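Local coordinates for putative polysaccharide biosynthesis protein with aminopeptidase-like domain (Clostridium acetobutylicum, PDB 3K9T) that binds one zinc ion per subunit, may take part in the biosynthesis of modified polysaccharides and is not expected to act as a peptidase despite its aminopeptidase-like region, at residues E52-K57 with L235-D240; K260-T265 with K274-V279; R357-L362 with A425-E430. All blocks are in the same frame, centred on the assembly; numbering follows the deposited sequence.

Interaction 1 of 3, residues E52-K57 with L235-D240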
loop_
_atom_site.group_PDB
_atom_site.type_symbol
_atom_site.label_atom_id
_atom_site.label_comp_id
_atom_site.label_asym_id
_atom_site.label_seq_id
_atom_site.Cartn_x
_atom_site.Cartn_y
_atom_site.Cartn_z
ATOM N N GLU A 52 -30.031 -34.835 -3.121
ATOM C CA GLU A 52 -30.557 -35.435 -1.921
ATOM C C GLU A 52 -31.378 -34.334 -1.209
ATOM O O GLU A 52 -30.878 -33.230 -0.944
ATOM C CB GLU A 52 -29.464 -35.999 -1.037
ATOM C CG GLU A 52 -30.083 -36.522 0.228
ATOM C CD GLU A 52 -29.117 -37.223 1.136
ATOM O OE1 GLU A 52 -27.887 -37.090 0.921
ATOM O OE2 GLU A 52 -29.618 -37.882 2.082
ATOM N N ILE A 53 -32.648 -34.627 -0.958
ATOM C CA ILE A 53 -33.557 -33.699 -0.285
ATOM C C ILE A 53 -33.626 -34.036 1.209
ATOM O O ILE A 53 -33.775 -35.187 1.595
ATOM C CB ILE A 53 -34.941 -33.737 -0.941
ATOM C CG1 ILE A 53 -34.813 -33.334 -2.422
ATOM C CG2 ILE A 53 -35.941 -32.838 -0.207
ATOM C CD1 ILE A 53 -34.354 -31.920 -2.654
ATOM N N HIS A 54 -33.451 -33.022 2.047
ATOM C CA HIS A 54 -33.463 -33.182 3.502
ATOM C C HIS A 54 -34.686 -32.483 4.080
ATOM O O HIS A 54 -35.117 -31.442 3.579
ATOM C CB HIS A 54 -32.187 -32.592 4.127
ATOM C CG HIS A 54 -30.934 -33.353 3.802
ATOM N ND1 HIS A 54 -30.415 -34.318 4.638
ATOM C CD2 HIS A 54 -30.095 -33.284 2.741
ATOM C CE1 HIS A 54 -29.320 -34.822 4.100
ATOM N NE2 HIS A 54 -29.109 -34.219 2.943
ATOM N N GLU A 55 -35.246 -33.050 5.134
ATOM C CA GLU A 55 -36.382 -32.440 5.821
ATOM C C GLU A 55 -36.069 -32.410 7.316
ATOM O O GLU A 55 -35.984 -33.465 7.952
ATOM C CB GLU A 55 -37.679 -33.215 5.533
ATOM C CG GLU A 55 -38.147 -33.186 4.088
ATOM C CD GLU A 55 -38.853 -31.912 3.673
ATOM O OE1 GLU A 55 -39.267 -31.136 4.558
ATOM O OE2 GLU A 55 -39.055 -31.700 2.448
ATOM N N VAL A 56 -35.848 -31.213 7.860
ATOM C CA VAL A 56 -35.512 -31.065 9.282
ATOM C C VAL A 56 -36.767 -30.617 10.038
ATOM O O VAL A 56 -37.378 -29.611 9.680
ATOM C CB VAL A 56 -34.351 -30.072 9.475
ATOM C CG1 VAL A 56 -33.929 -30.033 10.934
ATOM C CG2 VAL A 56 -33.188 -30.462 8.567
ATOM N N LYS A 57 -37.147 -31.378 11.059
ATOM C CA LYS A 57 -38.377 -31.140 11.832
ATOM C C LYS A 57 -38.448 -29.756 12.464
ATOM O O LYS A 57 -37.471 -29.242 13.006
ATOM C CB LYS A 57 -38.562 -32.207 12.942
ATOM C CG LYS A 57 -39.387 -33.470 12.533
ATOM C CD LYS A 57 -39.698 -34.397 13.733
ATOM N N LEU A 235 -25.033 -26.189 8.199
ATOM C CA LEU A 235 -23.788 -26.142 8.983
ATOM C C LEU A 235 -23.949 -26.969 10.274
ATOM O O LEU A 235 -23.034 -27.684 10.678
ATOM C CB LEU A 235 -23.357 -24.687 9.279
ATOM C CG LEU A 235 -22.786 -23.919 8.092
ATOM C CD1 LEU A 235 -22.650 -22.415 8.335
ATOM C CD2 LEU A 235 -21.444 -24.524 7.693
ATOM N N SER A 236 -25.129 -26.913 10.884
ATOM C CA SER A 236 -25.344 -27.615 12.156
ATOM C C SER A 236 -25.338 -29.122 11.928
ATOM O O SER A 236 -25.098 -29.885 12.837
ATOM C CB SER A 236 -26.655 -27.175 12.864
ATOM O OG SER A 236 -27.824 -27.744 12.276
ATOM N N ARG A 237 -25.597 -29.538 10.702
ATOM C CA ARG A 237 -25.652 -30.954 10.384
ATOM C C ARG A 237 -24.395 -31.465 9.700
ATOM O O ARG A 237 -24.318 -32.648 9.402
ATOM C CB ARG A 237 -26.905 -31.217 9.530
ATOM C CG ARG A 237 -28.205 -31.077 10.355
ATOM C CD ARG A 237 -29.417 -30.695 9.532
ATOM N NE ARG A 237 -29.665 -31.673 8.491
ATOM C CZ ARG A 237 -30.292 -32.830 8.660
ATOM N NH1 ARG A 237 -30.761 -33.192 9.854
ATOM N NH2 ARG A 237 -30.436 -33.641 7.624
ATOM N N ASN A 238 -23.394 -30.606 9.496
ATOM C CA ASN A 238 -22.214 -30.993 8.727
ATOM C C ASN A 238 -20.888 -30.454 9.287
ATOM O O ASN A 238 -19.952 -30.146 8.531
ATOM C CB ASN A 238 -22.425 -30.540 7.269
ATOM C CG ASN A 238 -23.545 -31.295 6.581
ATOM O OD1 ASN A 238 -23.361 -32.431 6.184
ATOM N ND2 ASN A 238 -24.706 -30.655 6.416
ATOM N N GLU A 239 -20.792 -30.316 10.606
ATOM C CA GLU A 239 -19.558 -29.774 11.204
ATOM C C GLU A 239 -18.341 -30.615 10.809
ATOM O O GLU A 239 -17.274 -30.071 10.538
ATOM C CB GLU A 239 -19.663 -29.612 12.728
ATOM C CG GLU A 239 -20.679 -28.577 13.163
ATOM C CD GLU A 239 -20.539 -28.201 14.633
ATOM O OE1 GLU A 239 -19.637 -27.403 14.977
ATOM O OE2 GLU A 239 -21.354 -28.680 15.444
ATOM N N ASP A 240 -18.539 -31.927 10.741
ATOM C CA ASP A 240 -17.515 -32.885 10.311
ATOM C C ASP A 240 -16.924 -32.609 8.926
ATOM O O ASP A 240 -15.787 -32.958 8.669
ATOM C CB ASP A 240 -18.104 -34.305 10.303
ATOM C CG ASP A 240 -19.385 -34.420 9.450
ATOM O OD1 ASP A 240 -20.359 -33.707 9.753
ATOM O OD2 ASP A 240 -19.427 -35.232 8.502
#
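Arg237 lays the flat of its guanidinium group over the CG2 methyl of Val56, which sits 3.6 Å from the guanidinium plane and is displaced toward the rim. The methyl is 3.7 Å from both Arg237 NE and Arg237 CZ, with CD and NH1 of the same arginine slightly farther, so it lies over the NE-CZ-NH1 side, away from NH2. On Val56, CG1 lies anti to the backbone N (chi1 -175°), which brings CG2 to the N side as the branch that does the touching. The arginine chain bends at chi3, which lays the guanidinium face on the Val56 methyl while NH2 points to His54.

At the edge of the same group, close to its plane, Arg237 NH2 meets His54 ND1 at 3.1 Å. The hydrogen bond is weak, since the N-H points well off the acceptor, with an angle of 130° at the hydrogen. The nitrogen comes to the imidazole obliquely, and the ring and guanidinium planes stand 74° apart. Arg237 NE has its own partner in the hydroxyl of Tyr169 on strand 166-174, whose ring also stacks with that of His54. The neighbouring strand thus helps to hold both polar groups.

Strand 52-57 is an outermost strand of the large mixed sheet within the chain, and Arg237 reaches it from helix 229-237. His54 and Val56, two residues apart, present their side chains on the side from which Arg237 arrives. As acceptor in this bond, ND1 of His54 would carry no proton, and the positive guanidinium beside it would probably disfavour protonation of the imidazole. The Tyr169 bond to NE and the Val56 methyl on one face probably help to set the guanidinium's orientation, with the weak histidine bond adding to them.

Interaction 2 of 3, residues K260-T265 with K274-V279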
loop_
_atom_site.group_PDB
_atom_site.type_symbol
_atom_site.label_atom_id
_atom_site.label_comp_id
_atom_site.label_asym_id
_atom_site.label_seq_id
_atom_site.Cartn_x
_atom_site.Cartn_y
_atom_site.Cartn_z
ATOM N N LYS A 260 -20.834 -7.327 -13.555
ATOM C CA LYS A 260 -20.548 -8.292 -12.477
ATOM C C LYS A 260 -20.007 -7.591 -11.237
ATOM O O LYS A 260 -19.316 -6.575 -11.319
ATOM C CB LYS A 260 -19.552 -9.366 -12.945
ATOM C CG LYS A 260 -20.101 -10.322 -14.064
ATOM C CD LYS A 260 -19.044 -11.284 -14.571
ATOM C CE LYS A 260 -18.056 -10.602 -15.492
ATOM N NZ LYS A 260 -18.700 -10.140 -16.733
ATOM N N ASN A 261 -20.387 -8.124 -10.087
ATOM C CA ASN A 261 -19.955 -7.661 -8.798
ATOM C C ASN A 261 -19.452 -8.829 -7.963
ATOM O O ASN A 261 -20.148 -9.815 -7.797
ATOM C CB ASN A 261 -21.129 -7.035 -8.054
ATOM C CG ASN A 261 -21.443 -5.624 -8.510
ATOM O OD1 ASN A 261 -20.857 -4.686 -8.015
ATOM N ND2 ASN A 261 -22.391 -5.472 -9.434
ATOM N N TYR A 262 -18.253 -8.701 -7.410
ATOM C CA TYR A 262 -17.708 -9.709 -6.497
ATOM C C TYR A 262 -17.559 -9.198 -5.083
ATOM O O TYR A 262 -16.858 -8.222 -4.840
ATOM C CB TYR A 262 -16.336 -10.196 -6.952
ATOM C CG TYR A 262 -15.770 -11.232 -6.006
ATOM C CD1 TYR A 262 -16.423 -12.447 -5.798
ATOM C CD2 TYR A 262 -14.588 -11.012 -5.332
ATOM C CE1 TYR A 262 -15.904 -13.428 -4.936
ATOM C CE2 TYR A 262 -14.053 -11.988 -4.460
ATOM C CZ TYR A 262 -14.712 -13.188 -4.269
ATOM O OH TYR A 262 -14.175 -14.128 -3.402
ATOM N N LYS A 263 -18.216 -9.871 -4.148
ATOM C CA LYS A 263 -18.026 -9.606 -2.722
ATOM C C LYS A 263 -16.971 -10.584 -2.220
ATOM O O LYS A 263 -17.100 -11.800 -2.352
ATOM C CB LYS A 263 -19.333 -9.765 -1.943
ATOM C CG LYS A 263 -19.227 -9.629 -0.429
ATOM C CD LYS A 263 -20.624 -9.722 0.202
ATOM C CE LYS A 263 -20.599 -9.693 1.732
ATOM N NZ LYS A 263 -21.980 -9.608 2.299
ATOM N N ARG A 264 -15.918 -10.041 -1.643
ATOM C CA ARG A 264 -14.875 -10.867 -1.109
ATOM C C ARG A 264 -15.233 -11.625 0.157
ATOM O O ARG A 264 -16.116 -11.241 0.920
ATOM C CB ARG A 264 -13.690 -9.997 -0.772
ATOM C CG ARG A 264 -13.054 -9.408 -1.964
ATOM C CD ARG A 264 -12.010 -8.525 -1.478
ATOM N NE ARG A 264 -11.114 -8.165 -2.544
ATOM C CZ ARG A 264 -10.537 -6.980 -2.647
ATOM N NH1 ARG A 264 -10.792 -6.019 -1.770
ATOM N NH2 ARG A 264 -9.717 -6.748 -3.647
ATOM N N THR A 265 -14.459 -12.670 0.391
ATOM C CA THR A 265 -14.464 -13.365 1.663
ATOM C C THR A 265 -14.033 -12.404 2.759
ATOM O O THR A 265 -13.415 -11.374 2.478
ATOM C CB THR A 265 -13.455 -14.547 1.667
ATOM O OG1 THR A 265 -12.085 -14.060 1.734
ATOM C CG2 THR A 265 -13.669 -15.411 0.447
ATOM N N LYS A 274 -8.577 -14.098 -4.861
ATOM C CA LYS A 274 -7.507 -13.865 -5.819
ATOM C C LYS A 274 -7.912 -14.460 -7.149
ATOM O O LYS A 274 -7.675 -13.857 -8.200
ATOM C CB LYS A 274 -6.176 -14.435 -5.300
ATOM C CG LYS A 274 -5.673 -13.740 -4.035
ATOM C CD LYS A 274 -4.437 -12.911 -4.176
ATOM C CE LYS A 274 -3.171 -13.769 -3.887
ATOM N NZ LYS A 274 -1.984 -12.933 -3.390
ATOM N N ILE A 275 -8.549 -15.631 -7.118
ATOM C CA ILE A 275 -8.946 -16.291 -8.379
ATOM C C ILE A 275 -10.062 -15.477 -9.049
ATOM O O ILE A 275 -9.961 -15.104 -10.220
ATOM C CB ILE A 275 -9.428 -17.739 -8.171
ATOM C CG1 ILE A 275 -8.247 -18.663 -7.912
ATOM C CG2 ILE A 275 -10.235 -18.237 -9.379
ATOM C CD1 ILE A 275 -8.701 -20.067 -7.546
ATOM N N VAL A 276 -11.131 -15.202 -8.314
ATOM C CA VAL A 276 -12.227 -14.450 -8.936
ATOM C C VAL A 276 -11.769 -13.066 -9.458
ATOM O O VAL A 276 -12.164 -12.671 -10.540
ATOM C CB VAL A 276 -13.479 -14.313 -8.013
ATOM C CG1 VAL A 276 -14.488 -13.318 -8.638
ATOM C CG2 VAL A 276 -14.107 -15.718 -7.775
ATOM N N GLU A 277 -10.922 -12.349 -8.720
ATOM C CA GLU A 277 -10.538 -10.997 -9.185
ATOM C C GLU A 277 -9.638 -11.085 -10.422
ATOM O O GLU A 277 -9.728 -10.245 -11.288
ATOM C CB GLU A 277 -9.911 -10.172 -8.069
ATOM C CG GLU A 277 -10.882 -9.908 -6.894
ATOM C CD GLU A 277 -10.154 -9.480 -5.638
ATOM O OE1 GLU A 277 -9.205 -8.680 -5.762
ATOM O OE2 GLU A 277 -10.521 -9.939 -4.532
ATOM N N LYS A 278 -8.842 -12.152 -10.526
ATOM C CA LYS A 278 -7.983 -12.372 -11.678
ATOM C C LYS A 278 -8.782 -12.737 -12.923
ATOM O O LYS A 278 -8.417 -12.325 -14.034
ATOM C CB LYS A 278 -6.932 -13.460 -11.379
ATOM C CG LYS A 278 -5.771 -13.550 -12.397
ATOM C CD LYS A 278 -5.038 -12.207 -12.560
ATOM C CE LYS A 278 -3.743 -12.395 -13.324
ATOM N NZ LYS A 278 -3.248 -11.155 -13.957
ATOM N N VAL A 279 -9.867 -13.502 -12.755
ATOM C CA VAL A 279 -10.764 -13.798 -13.878
ATOM C C VAL A 279 -11.443 -12.494 -14.359
ATOM O O VAL A 279 -11.425 -12.170 -15.571
ATOM C CB VAL A 279 -11.800 -14.893 -13.537
ATOM C CG1 VAL A 279 -12.826 -15.007 -14.639
ATOM C CG2 VAL A 279 -11.106 -16.296 -13.249
#
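Within a beta-alpha-beta unit, strand 260-263 is faced here by the helix that follows it, 271-282, before the chain returns to the sheet as strand 287-290. Tyr262 and Val276, whose CA atoms are the closest pair across the two segments at 7.6 Å, form the apolar part of the contact. Val276 CG1 sits over one face of the tyrosine ring, 3.8 Å from the centroid and 21° off the normal, a CH-pi contact, and comes nearest at Tyr262 CD1, 3.5 Å away. With CG anti to the backbone N (chi1 180°), the ring stands out from the strand toward the helix; its hydroxyl bonds to Asp273, one turn before Glu277.

Beside the ring, Arg264 and Glu277 make a two-pronged salt bridge. Arg264 NE donates to Glu277 OE2 at 2.7 Å and Arg264 NH2 to Glu277 OE1 at 2.9 Å, both bonds nearly straight. The grip is side-on: both oxygens lie in the guanidinium plane, whereas the carboxylate is turned 48° from it and receives both donors from above its own plane. NH1 of Arg264 pairs with Asp291, so one arginine bridges two acids. While the salt bridge is particular to this case, the helix packs its side chains on the strand that precedes it, as in a beta-alpha-beta crossover.

Interaction 3 of 3, residues R357-L362 with A425-E430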
loop_
_atom_site.group_PDB
_atom_site.type_symbol
_atom_site.label_atom_id
_atom_site.label_comp_id
_atom_site.label_asym_id
_atom_site.label_seq_id
_atom_site.Cartn_x
_atom_site.Cartn_y
_atom_site.Cartn_z
ATOM N N ARG A 357 -1.980 -24.970 -10.448
ATOM C CA ARG A 357 -0.944 -25.851 -9.917
ATOM C C ARG A 357 0.321 -25.116 -9.434
ATOM O O ARG A 357 0.443 -23.907 -9.599
ATOM C CB ARG A 357 -0.646 -26.931 -10.933
ATOM C CG ARG A 357 -1.822 -27.847 -11.097
ATOM C CD ARG A 357 -1.684 -28.799 -12.270
ATOM N NE ARG A 357 -3.021 -29.283 -12.564
ATOM C CZ ARG A 357 -3.667 -30.188 -11.833
ATOM N NH1 ARG A 357 -3.097 -30.768 -10.774
ATOM N NH2 ARG A 357 -4.898 -30.530 -12.179
ATOM N N THR A 358 1.204 -25.847 -8.741
ATOM C CA THR A 358 2.522 -25.334 -8.382
ATOM C C THR A 358 3.556 -26.267 -8.967
ATOM O O THR A 358 3.400 -27.466 -8.901
ATOM C CB THR A 358 2.716 -25.167 -6.897
ATOM O OG1 THR A 358 1.795 -24.175 -6.436
ATOM C CG2 THR A 358 4.124 -24.690 -6.605
ATOM N N TYR A 359 4.575 -25.691 -9.596
ATOM C CA TYR A 359 5.602 -26.456 -10.281
ATOM C C TYR A 359 7.003 -26.084 -9.821
ATOM O O TYR A 359 7.242 -25.036 -9.218
ATOM C CB TYR A 359 5.556 -26.208 -11.792
ATOM C CG TYR A 359 4.316 -26.654 -12.548
ATOM C CD1 TYR A 359 4.229 -27.935 -13.095
ATOM C CD2 TYR A 359 3.278 -25.764 -12.812
ATOM C CE1 TYR A 359 3.109 -28.328 -13.847
ATOM C CE2 TYR A 359 2.155 -26.148 -13.562
ATOM C CZ TYR A 359 2.078 -27.427 -14.068
ATOM O OH TYR A 359 0.969 -27.796 -14.791
ATOM N N LEU A 360 7.933 -26.972 -10.123
ATOM C CA LEU A 360 9.341 -26.747 -9.874
ATOM C C LEU A 360 10.043 -26.785 -11.231
ATOM O O LEU A 360 9.890 -27.727 -11.995
ATOM C CB LEU A 360 9.894 -27.832 -8.976
ATOM C CG LEU A 360 11.321 -27.638 -8.517
ATOM C CD1 LEU A 360 11.363 -26.468 -7.556
ATOM C CD2 LEU A 360 11.775 -28.916 -7.866
ATOM N N ASN A 361 10.773 -25.723 -11.538
ATOM C CA ASN A 361 11.638 -25.661 -12.713
ATOM C C ASN A 361 12.751 -26.699 -12.551
ATOM O O ASN A 361 13.535 -26.617 -11.598
ATOM C CB ASN A 361 12.208 -24.230 -12.814
ATOM C CG ASN A 361 13.035 -23.977 -14.053
ATOM O OD1 ASN A 361 13.495 -24.895 -14.711
ATOM N ND2 ASN A 361 13.284 -22.703 -14.337
ATOM N N LEU A 362 12.816 -27.676 -13.463
ATOM C CA LEU A 362 13.859 -28.715 -13.409
ATOM C C LEU A 362 15.202 -28.293 -13.964
ATOM O O LEU A 362 16.163 -29.067 -13.876
ATOM C CB LEU A 362 13.390 -30.029 -14.050
ATOM C CG LEU A 362 12.214 -30.679 -13.304
ATOM C CD1 LEU A 362 11.867 -31.923 -13.997
ATOM C CD2 LEU A 362 12.530 -30.993 -11.850
ATOM N N ALA A 425 3.092 -26.477 -21.838
ATOM C CA ALA A 425 4.128 -26.714 -22.829
ATOM C C ALA A 425 5.477 -27.072 -22.170
ATOM O O ALA A 425 6.198 -27.973 -22.609
ATOM C CB ALA A 425 4.255 -25.484 -23.694
ATOM N N LEU A 426 5.807 -26.375 -21.093
ATOM C CA LEU A 426 7.062 -26.639 -20.426
ATOM C C LEU A 426 7.029 -27.998 -19.747
ATOM O O LEU A 426 8.046 -28.690 -19.727
ATOM C CB LEU A 426 7.380 -25.539 -19.433
ATOM C CG LEU A 426 7.708 -24.167 -20.013
ATOM C CD1 LEU A 426 7.739 -23.169 -18.884
ATOM C CD2 LEU A 426 9.039 -24.201 -20.768
ATOM N N TYR A 427 5.860 -28.376 -19.208
ATOM C CA TYR A 427 5.688 -29.661 -18.517
ATOM C C TYR A 427 5.899 -30.835 -19.501
ATOM O O TYR A 427 6.525 -31.836 -19.182
ATOM C CB TYR A 427 4.304 -29.745 -17.871
ATOM C CG TYR A 427 4.119 -30.969 -16.992
ATOM C CD1 TYR A 427 4.646 -31.011 -15.709
ATOM C CD2 TYR A 427 3.434 -32.076 -17.448
ATOM C CE1 TYR A 427 4.483 -32.108 -14.911
ATOM C CE2 TYR A 427 3.279 -33.187 -16.658
ATOM C CZ TYR A 427 3.796 -33.191 -15.392
ATOM O OH TYR A 427 3.626 -34.287 -14.609
ATOM N N ARG A 428 5.391 -30.654 -20.711
ATOM C CA ARG A 428 5.526 -31.614 -21.802
ATOM C C ARG A 428 6.950 -31.892 -22.156
ATOM O O ARG A 428 7.280 -33.047 -22.375
ATOM C CB ARG A 428 4.818 -31.148 -23.070
ATOM C CG ARG A 428 3.390 -31.537 -23.106
ATOM C CD ARG A 428 2.723 -31.012 -24.339
ATOM N NE ARG A 428 1.396 -30.575 -23.951
ATOM C CZ ARG A 428 0.925 -29.339 -24.062
ATOM N NH1 ARG A 428 1.638 -28.366 -24.632
ATOM N NH2 ARG A 428 -0.306 -29.089 -23.636
ATOM N N VAL A 429 7.788 -30.857 -22.245
ATOM C CA VAL A 429 9.204 -31.090 -22.557
ATOM C C VAL A 429 10.014 -31.403 -21.296
ATOM O O VAL A 429 11.247 -31.381 -21.314
ATOM C CB VAL A 429 9.811 -29.930 -23.315
ATOM C CG1 VAL A 429 9.095 -29.785 -24.653
ATOM C CG2 VAL A 429 9.755 -28.657 -22.466
ATOM N N GLU A 430 9.308 -31.656 -20.190
ATOM C CA GLU A 430 9.924 -32.098 -18.944
ATOM C C GLU A 430 10.823 -31.066 -18.247
ATOM O O GLU A 430 11.724 -31.419 -17.479
ATOM C CB GLU A 430 10.675 -33.416 -19.155
ATOM C CG GLU A 430 9.842 -34.498 -19.842
ATOM C CD GLU A 430 10.530 -35.851 -19.883
ATOM O OE1 GLU A 430 11.736 -35.916 -20.206
ATOM O OE2 GLU A 430 9.848 -36.861 -19.614
#
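Tyr359, in strand 358-361 of the C-terminal domain, meets Tyr427 of helix 416-428 along one side of its ring. Tyr359 CE1 and Tyr427 CD1 approach to 3.6 Å, and Tyr359 CD1 follows at 4.1 Å from the same Tyr427 CD1. The rings lie obliquely, with planes 55° apart and centroids separated by 5.8 Å. The Tyr427 ring leaves the helix with chi1 at -173°, CG opposite the backbone N, which carries it toward the strand.

This is the permutated winged helix-turn-helix domain: strand 358-361 pairs antiparallel with strand 432-434, which the chain enters after the short turn that follows helix 416-428. Next along, Asn361 binds the backbone of Leu396 through ND2, tying the strand to helix 389-398. At Leu362 the chain leaves the strand, and the CD1 methyl packs against Glu430 O at 3.5 Å, a van der Waals contact with a backbone carbonyl. Glu430, at positive phi, is the C-prime residue of the Schellman motif that ends the helix; its N bonds to Tyr427 O, while Leu431 N reaches back to Leu426 O.

From the N terminus, strand 52-57 is followed by the insert region and several strands of the mixed sheet before Arg237 of helix 229-237 reaches back to it, closing the 177-residue loop of interaction 1. Interaction 2 opens later and closes after only eight intervening residues, within one beta-alpha-beta unit. Its strand belongs to the same sheet, next to the outermost strand 287-290, while 52-57 is outermost at the opposite edge; the two contact centres are 29 Å apart. Interaction 3 then closes a 62-residue loop inside the C-terminal winged helix-turn-helix domain. The three follow in series without nesting or crossing. Interactions 2 and 3 come within about 9 Å at their nearest atoms but do not touch.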